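Local coordinates for protein magnesium-protoporphyrin O-methyltransferase (Synechocystis sp., PDB 4QDJ) that transfers a methyl group from S-adenosylmethionine to magnesium-protoporphyrin IX, making its 13-monomethyl ester on the way to chlorophyll, at residues T10-Y15 with I138-E143; C67-G72 with Q119-L124; G74-P79 with I132-L137; H151-S154 with R159-L162. All blocks are in the same frame, centred on the assembly; numbering follows the deposited sequence.

Contact 1 of 4, residues T10-Y15 with I138-E143; sequences TIVRDY and IHYPTE. With SAM (S-adenosylmethionine), chain B.
Val12 on helix 8-16 and His139, in the turn that enters helix 142-155 through its N-cap residue Pro141, bring the two backbones together, their CA atoms 7.2 Å apart. In this class I, Rossmann-like methyltransferase fold the N-terminal helix thus lies over the adenosine end of the S-adenosylmethionine site. Val12 carries the contact with both methyls. CG2 packs on His139 CB at 3.9 Å, the two side chains crossing at about a right angle, and also lies near the phenol end of Tyr140, 4.3 Å from Tyr140 CZ. CG1, set anti to the backbone N (chi1 176°), reaches SAM C8 at 3.4 Å. SAM meets the His139 imidazole at its edge, with His139 NE2 3.7 Å from SAM C5'. The Phe16 ring, on the same helix as Val12, meets His139 with the planes nearly perpendicular (about 85°). Asp8 and Lys9, also of helix 8-16, touch Tyr140, so this buried side chain has helix as well as ligand against it. Tyr140 approaches the adenine with its phenol end, SAM N7 lying at the ring edge and in its plane. There Tyr140 OH donates a hydrogen bond to SAM N7 at 2.6 Å, while SAM N6 stands 3.1 Å from the same oxygen.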
loop_
_atom_site.group_PDB
_atom_site.type_symbol
_atom_site.label_atom_id
_atom_site.label_comp_id
_atom_site.label_asym_id
_atom_site.label_seq_id
_atom_site.Cartn_x
_atom_site.Cartn_y
_atom_site.Cartn_z
ATOM N N THR A 10 0.164 1.547 -17.099
ATOM C CA THR A 10 0.771 2.726 -17.706
ATOM C C THR A 10 -0.038 3.978 -17.393
ATOM O O THR A 10 0.524 5.025 -17.074
ATOM C CB THR A 10 0.912 2.570 -19.232
ATOM O OG1 THR A 10 1.695 1.405 -19.520
ATOM C CG2 THR A 10 1.585 3.791 -19.839
ATOM N N ILE A 11 -1.360 3.860 -17.480
ATOM C CA ILE A 11 -2.251 4.973 -17.170
ATOM C C ILE A 11 -2.058 5.429 -15.726
ATOM O O ILE A 11 -1.930 6.621 -15.450
ATOM C CB ILE A 11 -3.728 4.597 -17.399
ATOM C CG1 ILE A 11 -3.972 4.263 -18.873
ATOM C CG2 ILE A 11 -4.643 5.728 -16.958
ATOM C CD1 ILE A 11 -5.405 3.884 -19.185
ATOM N N VAL A 12 -2.026 4.470 -14.808
ATOM C CA VAL A 12 -1.837 4.780 -13.397
ATOM C C VAL A 12 -0.447 5.363 -13.139
ATOM O O VAL A 12 -0.313 6.372 -12.448
ATOM C CB VAL A 12 -2.073 3.543 -12.509
ATOM C CG1 VAL A 12 -1.777 3.869 -11.055
ATOM C CG2 VAL A 12 -3.506 3.054 -12.665
ATOM N N ARG A 13 0.579 4.732 -13.707
ATOM C CA ARG A 13 1.951 5.221 -13.571
ATOM C C ARG A 13 2.101 6.657 -14.066
ATOM O O ARG A 13 2.672 7.502 -13.376
ATOM C CB ARG A 13 2.929 4.322 -14.328
ATOM C CG ARG A 13 4.379 4.765 -14.205
ATOM C CD ARG A 13 5.227 4.194 -15.325
ATOM N NE ARG A 13 4.762 4.657 -16.629
ATOM C CZ ARG A 13 5.312 4.310 -17.786
ATOM N NH1 ARG A 13 6.355 3.491 -17.808
ATOM N NH2 ARG A 13 4.818 4.783 -18.923
ATOM N N ASP A 14 1.587 6.927 -15.262
ATOM C CA ASP A 14 1.683 8.260 -15.850
ATOM C C ASP A 14 0.948 9.301 -15.014
ATOM O O ASP A 14 1.395 10.442 -14.896
ATOM C CB ASP A 14 1.143 8.266 -17.281
ATOM C CG ASP A 14 1.999 7.452 -18.232
ATOM O OD1 ASP A 14 3.108 7.035 -17.834
ATOM O OD2 ASP A 14 1.562 7.236 -19.380
ATOM N N TYR A 15 -0.181 8.903 -14.438
ATOM C CA TYR A 15 -0.953 9.789 -13.574
ATOM C C TYR A 15 -0.149 10.192 -12.341
ATOM O O TYR A 15 -0.053 11.374 -12.010
ATOM C CB TYR A 15 -2.267 9.120 -13.162
ATOM C CG TYR A 15 -3.029 9.860 -12.084
ATOM C CD1 TYR A 15 -3.730 11.025 -12.373
ATOM C CD2 TYR A 15 -3.057 9.385 -10.779
ATOM C CE1 TYR A 15 -4.430 11.702 -11.386
ATOM C CE2 TYR A 15 -3.754 10.051 -9.789
ATOM C CZ TYR A 15 -4.440 11.207 -10.097
ATOM O OH TYR A 15 -5.131 11.870 -9.106
ATOM N N ILE A 138 -7.389 -0.394 -5.655
ATOM C CA ILE A 138 -8.488 0.453 -6.108
ATOM C C ILE A 138 -8.298 0.923 -7.558
ATOM O O ILE A 138 -9.258 1.311 -8.226
ATOM C CB ILE A 138 -8.664 1.674 -5.170
ATOM C CG1 ILE A 138 -9.964 2.425 -5.476
ATOM C CG2 ILE A 138 -7.446 2.591 -5.242
ATOM C CD1 ILE A 138 -10.252 3.571 -4.529
ATOM N N HIS A 139 -7.065 0.864 -8.050
ATOM C CA HIS A 139 -6.757 1.343 -9.397
ATOM C C HIS A 139 -6.921 0.278 -10.478
ATOM O O HIS A 139 -6.665 0.540 -11.654
ATOM C CB HIS A 139 -5.334 1.903 -9.449
ATOM C CG HIS A 139 -5.111 3.059 -8.528
ATOM N ND1 HIS A 139 -5.680 4.296 -8.737
ATOM C CD2 HIS A 139 -4.381 3.167 -7.392
ATOM C CE1 HIS A 139 -5.311 5.117 -7.770
ATOM N NE2 HIS A 139 -4.522 4.457 -6.942
ATOM N N TYR A 140 -7.351 -0.917 -10.085
ATOM C CA TYR A 140 -7.432 -2.035 -11.022
ATOM C C TYR A 140 -8.736 -2.816 -10.895
ATOM O O TYR A 140 -9.283 -2.938 -9.801
ATOM C CB TYR A 140 -6.235 -2.967 -10.822
ATOM C CG TYR A 140 -4.910 -2.271 -11.013
ATOM C CD1 TYR A 140 -4.365 -2.114 -12.280
ATOM C CD2 TYR A 140 -4.210 -1.753 -9.929
ATOM C CE1 TYR A 140 -3.158 -1.471 -12.464
ATOM C CE2 TYR A 140 -3.001 -1.106 -10.103
ATOM C CZ TYR A 140 -2.479 -0.968 -11.373
ATOM O OH TYR A 140 -1.276 -0.326 -11.555
ATOM N N PRO A 141 -9.240 -3.346 -12.022
ATOM C CA PRO A 141 -10.426 -4.209 -11.986
ATOM C C PRO A 141 -10.120 -5.519 -11.265
ATOM O O PRO A 141 -8.950 -5.874 -11.129
ATOM C CB PRO A 141 -10.721 -4.463 -13.467
ATOM C CG PRO A 141 -9.415 -4.254 -14.156
ATOM C CD PRO A 141 -8.721 -3.170 -13.388
ATOM N N THR A 142 -11.159 -6.222 -10.822
ATOM C CA THR A 142 -11.000 -7.406 -9.979
ATOM C C THR A 142 -10.102 -8.488 -10.586
ATOM O O THR A 142 -9.310 -9.112 -9.877
ATOM C CB THR A 142 -12.369 -8.013 -9.606
ATOM O OG1 THR A 142 -13.187 -7.007 -8.996
ATOM C CG2 THR A 142 -12.197 -9.171 -8.634
ATOM N N GLU A 143 -10.220 -8.701 -11.894
ATOM C CA GLU A 143 -9.407 -9.701 -12.584
ATOM C C GLU A 143 -7.914 -9.409 -12.453
ATOM O O GLU A 143 -7.118 -10.305 -12.169
ATOM C CB GLU A 143 -9.798 -9.789 -14.063
HETATM N N SAM B . 0.151 2.582 -0.375
HETATM C CA SAM B . 0.413 4.015 -0.268
HETATM C C SAM B . -0.312 4.609 0.932
HETATM O O SAM B . -1.338 4.087 1.370
HETATM O OXT SAM B . 0.117 5.620 1.490
HETATM C CB SAM B . 0.055 4.768 -1.550
HETATM C CG SAM B . -1.392 4.672 -2.032
HETATM S SD SAM B . -1.686 5.688 -3.509
HETATM C CE SAM B . -3.488 5.864 -3.482
HETATM C "C5'" SAM B . -1.526 4.443 -4.805
HETATM C "C4'" SAM B . -0.070 4.198 -5.172
HETATM O "O4'" SAM B . 0.031 2.934 -5.793
HETATM C "C3'" SAM B . 0.480 5.224 -6.154
HETATM O "O3'" SAM B . 1.667 5.770 -5.630
HETATM C "C2'" SAM B . 0.797 4.423 -7.401
HETATM O "O2'" SAM B . 1.958 4.889 -8.053
HETATM C "C1'" SAM B . 0.974 3.025 -6.835
HETATM N N9 SAM B . 0.750 1.958 -7.819
HETATM C C8 SAM B . -0.289 1.840 -8.701
HETATM N N7 SAM B . -0.104 0.709 -9.421
HETATM C C5 SAM B . 1.034 0.111 -9.004
HETATM C C6 SAM B . 1.680 -1.051 -9.396
HETATM N N6 SAM B . 1.173 -1.808 -10.366
HETATM N N1 SAM B . 2.855 -1.412 -8.773
HETATM C C2 SAM B . 3.381 -0.627 -7.767
HETATM N N3 SAM B . 2.736 0.530 -7.384
HETATM C C4 SAM B . 1.579 0.886 -7.994
#

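Contact 2 of 4, residues C67-G72 with Q119-L124; sequences CDAGCG and QDLAQL. With SAM (S-adenosylmethionine), chain B.
Ala69, at the end of strand 65-69, meets Leu121 of the loop after strand 115-118, CB to CB at 4.0 Å. Leu124 comes in beside them: its CD1 lies 3.9 Å from Cys67 SG and also touches Ala69 CB. Leu121 also packs on the adenine, its CG 3.5 Å from SAM N1, because chi1 of 63° puts CG between the backbone N and the carbonyl carbon. Cut back to an alanine, Leu121 would keep its CB against Ala69 but is likely to leave the adenine without the CG and CD2 packing at N1. Polar groups read the base edge: Leu121 N donates to SAM N1 at 2.9 Å (165°), and SAM N6 donates to Asp120 OD1 at 3.0 Å. Gly70 O, in the glycine-rich loop after the first strand of the Rossmann-like fold, accepts from SAM N at 2.7 Å. Farther out, Lys9 forms a salt bridge with Asp120 OD2, and Met148 and Leu152 of helix 142-155 back Leu121. One donor and one acceptor thus match the N1/N6 edge, a pattern suited to adenine.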
loop_
_atom_site.group_PDB
_atom_site.type_symbol
_atom_site.label_atom_id
_atom_site.label_comp_id
_atom_site.label_asym_id
_atom_site.label_seq_id
_atom_site.Cartn_x
_atom_site.Cartn_y
_atom_site.Cartn_z
ATOM N N CYS A 67 7.571 -5.906 3.133
ATOM C CA CYS A 67 7.455 -5.343 1.795
ATOM C C CYS A 67 6.253 -4.410 1.751
ATOM O O CYS A 67 5.138 -4.814 2.076
ATOM C CB CYS A 67 7.289 -6.459 0.760
ATOM S SG CYS A 67 6.891 -5.896 -0.917
ATOM N N ASP A 68 6.491 -3.157 1.367
ATOM C CA ASP A 68 5.429 -2.169 1.194
ATOM C C ASP A 68 5.261 -1.918 -0.301
ATOM O O ASP A 68 5.982 -1.112 -0.891
ATOM C CB ASP A 68 5.793 -0.874 1.931
ATOM C CG ASP A 68 4.658 0.141 1.958
ATOM O OD1 ASP A 68 3.543 -0.168 1.489
ATOM O OD2 ASP A 68 4.889 1.258 2.475
ATOM N N ALA A 69 4.315 -2.632 -0.910
ATOM C CA ALA A 69 4.116 -2.598 -2.356
ATOM C C ALA A 69 3.136 -1.502 -2.766
ATOM O O ALA A 69 1.985 -1.496 -2.331
ATOM C CB ALA A 69 3.629 -3.952 -2.845
ATOM N N GLY A 70 3.594 -0.588 -3.617
ATOM C CA GLY A 70 2.824 0.595 -3.956
ATOM C C GLY A 70 2.901 1.590 -2.813
ATOM O O GLY A 70 1.884 2.110 -2.352
ATOM N N CYS A 71 4.124 1.859 -2.366
ATOM C CA CYS A 71 4.363 2.588 -1.121
ATOM C C CYS A 71 4.035 4.080 -1.169
ATOM O O CYS A 71 4.016 4.742 -0.130
ATOM C CB CYS A 71 5.815 2.398 -0.674
ATOM S SG CYS A 71 7.037 3.123 -1.794
ATOM N N GLY A 72 3.788 4.612 -2.361
ATOM C CA GLY A 72 3.479 6.024 -2.501
ATOM C C GLY A 72 4.617 6.897 -2.008
ATOM O O GLY A 72 5.773 6.674 -2.366
ATOM N N GLN A 119 9.359 0.243 -9.181
ATOM C CA GLN A 119 9.039 -1.042 -9.790
ATOM C C GLN A 119 7.546 -1.348 -9.715
ATOM O O GLN A 119 6.881 -1.011 -8.735
ATOM C CB GLN A 119 9.834 -2.162 -9.108
ATOM C CG GLN A 119 9.675 -3.537 -9.742
ATOM C CD GLN A 119 10.110 -3.570 -11.194
ATOM O OE1 GLN A 119 9.359 -3.184 -12.091
ATOM N NE2 GLN A 119 11.330 -4.035 -11.434
ATOM N N ASP A 120 7.031 -1.968 -10.772
ATOM C CA ASP A 120 5.691 -2.543 -10.777
ATOM C C ASP A 120 5.675 -3.692 -9.775
ATOM O O ASP A 120 6.559 -4.546 -9.794
ATOM C CB ASP A 120 5.368 -3.035 -12.194
ATOM C CG ASP A 120 4.094 -3.862 -12.272
ATOM O OD1 ASP A 120 3.213 -3.733 -11.397
ATOM O OD2 ASP A 120 3.972 -4.641 -13.243
ATOM N N LEU A 121 4.682 -3.708 -8.891
ATOM C CA LEU A 121 4.635 -4.715 -7.832
ATOM C C LEU A 121 4.575 -6.140 -8.380
ATOM O O LEU A 121 5.002 -7.086 -7.717
ATOM C CB LEU A 121 3.482 -4.446 -6.855
ATOM C CG LEU A 121 2.028 -4.480 -7.336
ATOM C CD1 LEU A 121 1.463 -5.899 -7.346
ATOM C CD2 LEU A 121 1.179 -3.574 -6.458
ATOM N N ALA A 122 4.063 -6.286 -9.599
ATOM C CA ALA A 122 3.980 -7.595 -10.241
ATOM C C ALA A 122 5.355 -8.125 -10.644
ATOM O O ALA A 122 5.491 -9.287 -11.025
ATOM C CB ALA A 122 3.057 -7.538 -11.449
ATOM N N GLN A 123 6.373 -7.274 -10.556
ATOM C CA GLN A 123 7.728 -7.663 -10.934
ATOM C C GLN A 123 8.637 -7.869 -9.723
ATOM O O GLN A 123 9.817 -8.188 -9.872
ATOM C CB GLN A 123 8.338 -6.629 -11.885
ATOM C CG GLN A 123 7.570 -6.468 -13.188
ATOM C CD GLN A 123 7.517 -7.751 -13.995
ATOM O OE1 GLN A 123 8.511 -8.469 -14.107
ATOM N NE2 GLN A 123 6.352 -8.048 -14.557
ATOM N N LEU A 124 8.085 -7.689 -8.527
ATOM C CA LEU A 124 8.855 -7.867 -7.302
ATOM C C LEU A 124 9.261 -9.322 -7.102
ATOM O O LEU A 124 8.525 -10.240 -7.466
ATOM C CB LEU A 124 8.055 -7.390 -6.090
ATOM C CG LEU A 124 7.762 -5.892 -5.991
ATOM C CD1 LEU A 124 6.846 -5.618 -4.812
ATOM C CD2 LEU A 124 9.052 -5.098 -5.865
HETATM N N SAM B . 0.151 2.582 -0.375
HETATM C CA SAM B . 0.413 4.015 -0.268
HETATM C C SAM B . -0.312 4.609 0.932
HETATM O O SAM B . -1.338 4.087 1.370
HETATM O OXT SAM B . 0.117 5.620 1.490
HETATM C CB SAM B . 0.055 4.768 -1.550
HETATM C CG SAM B . -1.392 4.672 -2.032
HETATM S SD SAM B . -1.686 5.688 -3.509
HETATM C CE SAM B . -3.488 5.864 -3.482
HETATM C "C5'" SAM B . -1.526 4.443 -4.805
HETATM C "C4'" SAM B . -0.070 4.198 -5.172
HETATM O "O4'" SAM B . 0.031 2.934 -5.793
HETATM C "C3'" SAM B . 0.480 5.224 -6.154
HETATM O "O3'" SAM B . 1.667 5.770 -5.630
HETATM C "C2'" SAM B . 0.797 4.423 -7.401
HETATM O "O2'" SAM B . 1.958 4.889 -8.053
HETATM C "C1'" SAM B . 0.974 3.025 -6.835
HETATM N N9 SAM B . 0.750 1.958 -7.819
HETATM C C8 SAM B . -0.289 1.840 -8.701
HETATM N N7 SAM B . -0.104 0.709 -9.421
HETATM C C5 SAM B . 1.034 0.111 -9.004
HETATM C C6 SAM B . 1.680 -1.051 -9.396
HETATM N N6 SAM B . 1.173 -1.808 -10.366
HETATM N N1 SAM B . 2.855 -1.412 -8.773
HETATM C C2 SAM B . 3.381 -0.627 -7.767
HETATM N N3 SAM B . 2.736 0.530 -7.384
HETATM C C4 SAM B . 1.579 0.886 -7.994
#

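Contact 3 of 4, residues G74-P79 with I132-L137; sequences GSLSIP and ICLDVL. With SAM (S-adenosylmethionine), chain B.
Leu76 points its CD2 methyl across Ile132 and Leu134, crossing each side chain at about a right angle. CD2 lies 3.6 Å from Ile132 CG2 and 3.8 Å from Leu134 CD1, so one methyl bridges two residues on the same side of the strand end. Leu76 reaches them with CG anti to the backbone N (chi1 177°). Beyond these apolar contacts, the chain leaving strand 130-133 lines the cofactor site: Leu134 O accepts from SAM N at 2.7 Å, and Asp135 O lies 3.2 Å from SAM CE, the methyl carbon. Val136 packs alongside the ribose, CG2 3.5 Å from SAM O4' and CG1 near SAM N9. Replacing Val136 by an alanine is likely to cost the ribose the CG1 and CG2 contacts at O4' and N9, leaving it freer to shift. Ser75 CB approaches the carboxylate at SAM OXT. In this Rossmann-like fold, Leu76 touches Val52 and Ile132 touches Leu55, both of helix 35-58, while Cys133, turned to the other side of the sheet, meets Leu152 of helix 142-155.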
loop_
_atom_site.group_PDB
_atom_site.type_symbol
_atom_site.label_atom_id
_atom_site.label_comp_id
_atom_site.label_asym_id
_atom_site.label_seq_id
_atom_site.Cartn_x
_atom_site.Cartn_y
_atom_site.Cartn_z
ATOM N N GLY A 74 5.597 6.992 1.020
ATOM C CA GLY A 74 6.143 6.362 2.211
ATOM C C GLY A 74 5.353 6.566 3.491
ATOM O O GLY A 74 5.903 6.439 4.586
ATOM N N SER A 75 4.063 6.863 3.358
ATOM C CA SER A 75 3.204 7.118 4.514
ATOM C C SER A 75 3.189 5.963 5.509
ATOM O O SER A 75 3.082 6.180 6.715
ATOM C CB SER A 75 1.775 7.422 4.065
ATOM O OG SER A 75 1.732 8.587 3.258
ATOM N N LEU A 76 3.287 4.738 5.003
ATOM C CA LEU A 76 3.366 3.568 5.870
ATOM C C LEU A 76 4.812 3.139 6.110
ATOM O O LEU A 76 5.176 2.759 7.223
ATOM C CB LEU A 76 2.573 2.398 5.284
ATOM C CG LEU A 76 2.649 1.098 6.089
ATOM C CD1 LEU A 76 1.950 1.250 7.434
ATOM C CD2 LEU A 76 2.061 -0.054 5.299
ATOM N N SER A 77 5.631 3.202 5.062
ATOM C CA SER A 77 7.020 2.744 5.140
ATOM C C SER A 77 7.817 3.434 6.237
ATOM O O SER A 77 8.566 2.792 6.979
ATOM C CB SER A 77 7.732 2.951 3.803
ATOM O OG SER A 77 7.203 2.099 2.807
ATOM N N ILE A 78 7.666 4.748 6.327
ATOM C CA ILE A 78 8.431 5.530 7.290
ATOM C C ILE A 78 8.091 5.199 8.756
ATOM O O ILE A 78 8.994 4.887 9.533
ATOM C CB ILE A 78 8.369 7.043 6.972
ATOM C CG1 ILE A 78 9.048 7.310 5.625
ATOM C CG2 ILE A 78 9.021 7.860 8.079
ATOM C CD1 ILE A 78 8.829 8.706 5.082
ATOM N N PRO A 79 6.798 5.230 9.138
ATOM C CA PRO A 79 6.528 4.851 10.533
ATOM C C PRO A 79 6.881 3.402 10.883
ATOM O O PRO A 79 7.219 3.135 12.036
ATOM C CB PRO A 79 5.022 5.099 10.692
ATOM C CG PRO A 79 4.483 5.189 9.310
ATOM C CD PRO A 79 5.590 5.742 8.470
ATOM N N ILE A 132 2.637 -5.883 2.427
ATOM C CA ILE A 132 1.529 -4.958 2.629
ATOM C C ILE A 132 1.232 -4.175 1.356
ATOM O O ILE A 132 2.143 -3.681 0.695
ATOM C CB ILE A 132 1.824 -3.965 3.776
ATOM C CG1 ILE A 132 2.264 -4.714 5.037
ATOM C CG2 ILE A 132 0.603 -3.097 4.064
ATOM C CD1 ILE A 132 2.659 -3.800 6.178
ATOM N N CYS A 133 -0.047 -4.064 1.017
ATOM C CA CYS A 133 -0.467 -3.315 -0.159
ATOM C C CYS A 133 -1.723 -2.518 0.177
ATOM O O CYS A 133 -2.829 -3.058 0.170
ATOM C CB CYS A 133 -0.728 -4.274 -1.320
ATOM S SG CYS A 133 -1.070 -3.480 -2.898
ATOM N N LEU A 134 -1.540 -1.234 0.485
ATOM C CA LEU A 134 -2.640 -0.382 0.931
ATOM C C LEU A 134 -3.089 0.604 -0.135
ATOM O O LEU A 134 -2.271 1.333 -0.696
ATOM C CB LEU A 134 -2.242 0.406 2.181
ATOM C CG LEU A 134 -1.821 -0.362 3.431
ATOM C CD1 LEU A 134 -1.604 0.606 4.586
ATOM C CD2 LEU A 134 -2.855 -1.420 3.793
ATOM N N ASP A 135 -4.395 0.628 -0.391
ATOM C CA ASP A 135 -5.013 1.600 -1.293
ATOM C C ASP A 135 -4.360 1.634 -2.676
ATOM O O ASP A 135 -4.190 2.700 -3.270
ATOM C CB ASP A 135 -5.019 3.001 -0.669
ATOM C CG ASP A 135 -5.870 3.084 0.592
ATOM O OD1 ASP A 135 -6.560 2.096 0.929
ATOM O OD2 ASP A 135 -5.858 4.150 1.245
ATOM N N VAL A 136 -3.995 0.460 -3.177
ATOM C CA VAL A 136 -3.402 0.337 -4.502
ATOM C C VAL A 136 -4.357 -0.407 -5.433
ATOM O O VAL A 136 -4.530 -0.032 -6.594
ATOM C CB VAL A 136 -2.053 -0.409 -4.442
ATOM C CG1 VAL A 136 -1.515 -0.667 -5.840
ATOM C CG2 VAL A 136 -1.047 0.374 -3.610
ATOM N N LEU A 137 -4.994 -1.449 -4.903
ATOM C CA LEU A 137 -5.885 -2.302 -5.688
ATOM C C LEU A 137 -7.086 -1.545 -6.250
ATOM O O LEU A 137 -7.714 -1.991 -7.205
ATOM C CB LEU A 137 -6.359 -3.492 -4.850
ATOM C CG LEU A 137 -5.264 -4.452 -4.382
ATOM C CD1 LEU A 137 -5.847 -5.544 -3.494
ATOM C CD2 LEU A 137 -4.531 -5.054 -5.573
HETATM N N SAM B . 0.151 2.582 -0.375
HETATM C CA SAM B . 0.413 4.015 -0.268
HETATM C C SAM B . -0.312 4.609 0.932
HETATM O O SAM B . -1.338 4.087 1.370
HETATM O OXT SAM B . 0.117 5.620 1.490
HETATM C CB SAM B . 0.055 4.768 -1.550
HETATM C CG SAM B . -1.392 4.672 -2.032
HETATM S SD SAM B . -1.686 5.688 -3.509
HETATM C CE SAM B . -3.488 5.864 -3.482
HETATM C "C5'" SAM B . -1.526 4.443 -4.805
HETATM C "C4'" SAM B . -0.070 4.198 -5.172
HETATM O "O4'" SAM B . 0.031 2.934 -5.793
HETATM C "C3'" SAM B . 0.480 5.224 -6.154
HETATM O "O3'" SAM B . 1.667 5.770 -5.630
HETATM C "C2'" SAM B . 0.797 4.423 -7.401
HETATM O "O2'" SAM B . 1.958 4.889 -8.053
HETATM C "C1'" SAM B . 0.974 3.025 -6.835
HETATM N N9 SAM B . 0.750 1.958 -7.819
HETATM C C8 SAM B . -0.289 1.840 -8.701
HETATM N N7 SAM B . -0.104 0.709 -9.421
HETATM C C5 SAM B . 1.034 0.111 -9.004
HETATM C C6 SAM B . 1.680 -1.051 -9.396
HETATM N N6 SAM B . 1.173 -1.808 -10.366
HETATM N N1 SAM B . 2.855 -1.412 -8.773
HETATM C C2 SAM B . 3.381 -0.627 -7.767
HETATM N N3 SAM B . 2.736 0.530 -7.384
HETATM C C4 SAM B . 1.579 0.886 -7.994
#

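Contact 4 of 4, residues H151-S154 with R159-L162; sequences HLAS and RLIL
Leu160 spreads its two methyls against the helix, and the contact across the segments is apolar. CD1 lies 4.0 Å from Leu152 CB; CD2 sits 4.1 Å from the backbone N of Ala153 and 4.3 Å from Ala153 CB. A chi1 of 178° carries CG toward the helix, opposite the backbone N, and chi2 of 56° sets the two methyls. Leu152 CD1 also comes within 4.4 Å of Leu162 CD2, the end of that side chain turning toward the helix. The backbones come nearest at Ala153 and Leu160, with CA atoms 6.5 Å apart. Helix 142-155 and strand 159-164 are the second and third elements of a beta-alpha-beta unit that starts with strand 130-133, and Val131 and Cys133 of that strand complete the floor under Leu152. Leu202 of helix 195-204 and Phe207 add to the cover of Leu160. No hydrogen bond crosses between the segments; the polar bonds lie within the helix or run to outside partners. Ser154 OG donates to His151 O at 2.5 Å, in the carbonyl plane and on a lone pair, while also lying over one face of the His151 ring. On the strand, Arg159 forms salt bridges to Asp58 and Glu226, and its NE is hydrogen-bonded to Thr130 OG1.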
loop_
_atom_site.group_PDB
_atom_site.type_symbol
_atom_site.label_atom_id
_atom_site.label_comp_id
_atom_site.label_asym_id
_atom_site.label_seq_id
_atom_site.Cartn_x
_atom_site.Cartn_y
_atom_site.Cartn_z
ATOM N N HIS A 151 0.411 -12.621 -6.914
ATOM C CA HIS A 151 1.846 -12.378 -6.968
ATOM C C HIS A 151 2.385 -11.929 -5.614
ATOM O O HIS A 151 3.427 -12.403 -5.166
ATOM C CB HIS A 151 2.214 -11.346 -8.031
ATOM C CG HIS A 151 3.688 -11.144 -8.170
ATOM N ND1 HIS A 151 4.501 -12.044 -8.827
ATOM C CD2 HIS A 151 4.504 -10.170 -7.705
ATOM C CE1 HIS A 151 5.751 -11.619 -8.779
ATOM N NE2 HIS A 151 5.781 -10.486 -8.101
ATOM N N LEU A 152 1.671 -11.012 -4.969
ATOM C CA LEU A 152 2.067 -10.537 -3.649
ATOM C C LEU A 152 2.097 -11.686 -2.648
ATOM O O LEU A 152 2.992 -11.761 -1.801
ATOM C CB LEU A 152 1.123 -9.434 -3.168
ATOM C CG LEU A 152 1.191 -8.117 -3.944
ATOM C CD1 LEU A 152 0.139 -7.149 -3.434
ATOM C CD2 LEU A 152 2.581 -7.502 -3.840
ATOM N N ALA A 153 1.122 -12.584 -2.759
ATOM C CA ALA A 153 1.052 -13.747 -1.884
ATOM C C ALA A 153 2.299 -14.615 -2.024
ATOM O O ALA A 153 2.784 -15.178 -1.045
ATOM C CB ALA A 153 -0.203 -14.559 -2.174
ATOM N N SER A 154 2.826 -14.702 -3.244
ATOM C CA SER A 154 4.008 -15.521 -3.504
ATOM C C SER A 154 5.263 -14.942 -2.854
ATOM O O SER A 154 6.274 -15.630 -2.719
ATOM C CB SER A 154 4.229 -15.700 -5.010
ATOM O OG SER A 154 4.758 -14.525 -5.602
ATOM N N ARG A 159 2.531 -13.438 6.043
ATOM C CA ARG A 159 1.416 -12.507 6.163
ATOM C C ARG A 159 1.272 -11.537 4.992
ATOM O O ARG A 159 2.256 -10.992 4.494
ATOM C CB ARG A 159 1.526 -11.736 7.484
ATOM C CG ARG A 159 0.489 -10.642 7.660
ATOM C CD ARG A 159 0.507 -10.082 9.069
ATOM N NE ARG A 159 1.831 -9.608 9.460
ATOM C CZ ARG A 159 2.112 -9.067 10.641
ATOM N NH1 ARG A 159 1.157 -8.927 11.552
ATOM N NH2 ARG A 159 3.347 -8.668 10.914
ATOM N N LEU A 160 0.028 -11.338 4.564
ATOM C CA LEU A 160 -0.304 -10.363 3.536
ATOM C C LEU A 160 -1.406 -9.447 4.059
ATOM O O LEU A 160 -2.459 -9.915 4.487
ATOM C CB LEU A 160 -0.765 -11.075 2.262
ATOM C CG LEU A 160 -1.211 -10.216 1.074
ATOM C CD1 LEU A 160 -0.119 -9.235 0.664
ATOM C CD2 LEU A 160 -1.605 -11.105 -0.098
ATOM N N ILE A 161 -1.154 -8.142 4.044
ATOM C CA ILE A 161 -2.153 -7.170 4.472
ATOM C C ILE A 161 -2.578 -6.325 3.278
ATOM O O ILE A 161 -1.732 -5.782 2.570
ATOM C CB ILE A 161 -1.610 -6.265 5.592
ATOM C CG1 ILE A 161 -1.350 -7.091 6.853
ATOM C CG2 ILE A 161 -2.583 -5.131 5.891
ATOM C CD1 ILE A 161 -0.549 -6.359 7.907
ATOM N N LEU A 162 -3.885 -6.234 3.051
ATOM C CA LEU A 162 -4.428 -5.498 1.914
ATOM C C LEU A 162 -5.507 -4.528 2.364
ATOM O O LEU A 162 -6.198 -4.773 3.350
ATOM C CB LEU A 162 -5.063 -6.456 0.904
ATOM C CG LEU A 162 -4.264 -7.627 0.339
ATOM C CD1 LEU A 162 -5.171 -8.499 -0.516
ATOM C CD2 LEU A 162 -3.076 -7.127 -0.466
#

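How the contacts relate
Contacts 2, 3 and 4 are buried and touch the same sheet, whereas contact 1 is only partly buried and closes the cofactor site with the N-terminal helix. Strands 65-69, 130-133 and 159-164 are successive neighbours, so backbone bonds join contact 2 to contact 3 and contact 3 to contact 4. Contact 1 sits at the turn leading into helix 142-155 and contact 4 near its far end, their centres about 18 Å apart. Contacts 1 to 3 combine apolar packing with polar grips on S-adenosylmethionine: adenine N7 in the first, the N1/N6 edge and the methionine amino group (SAM N) in the second, SAM N again in the third. Contact 4 touches no ligand, yet its Leu152 backs Ala69 and Cys133.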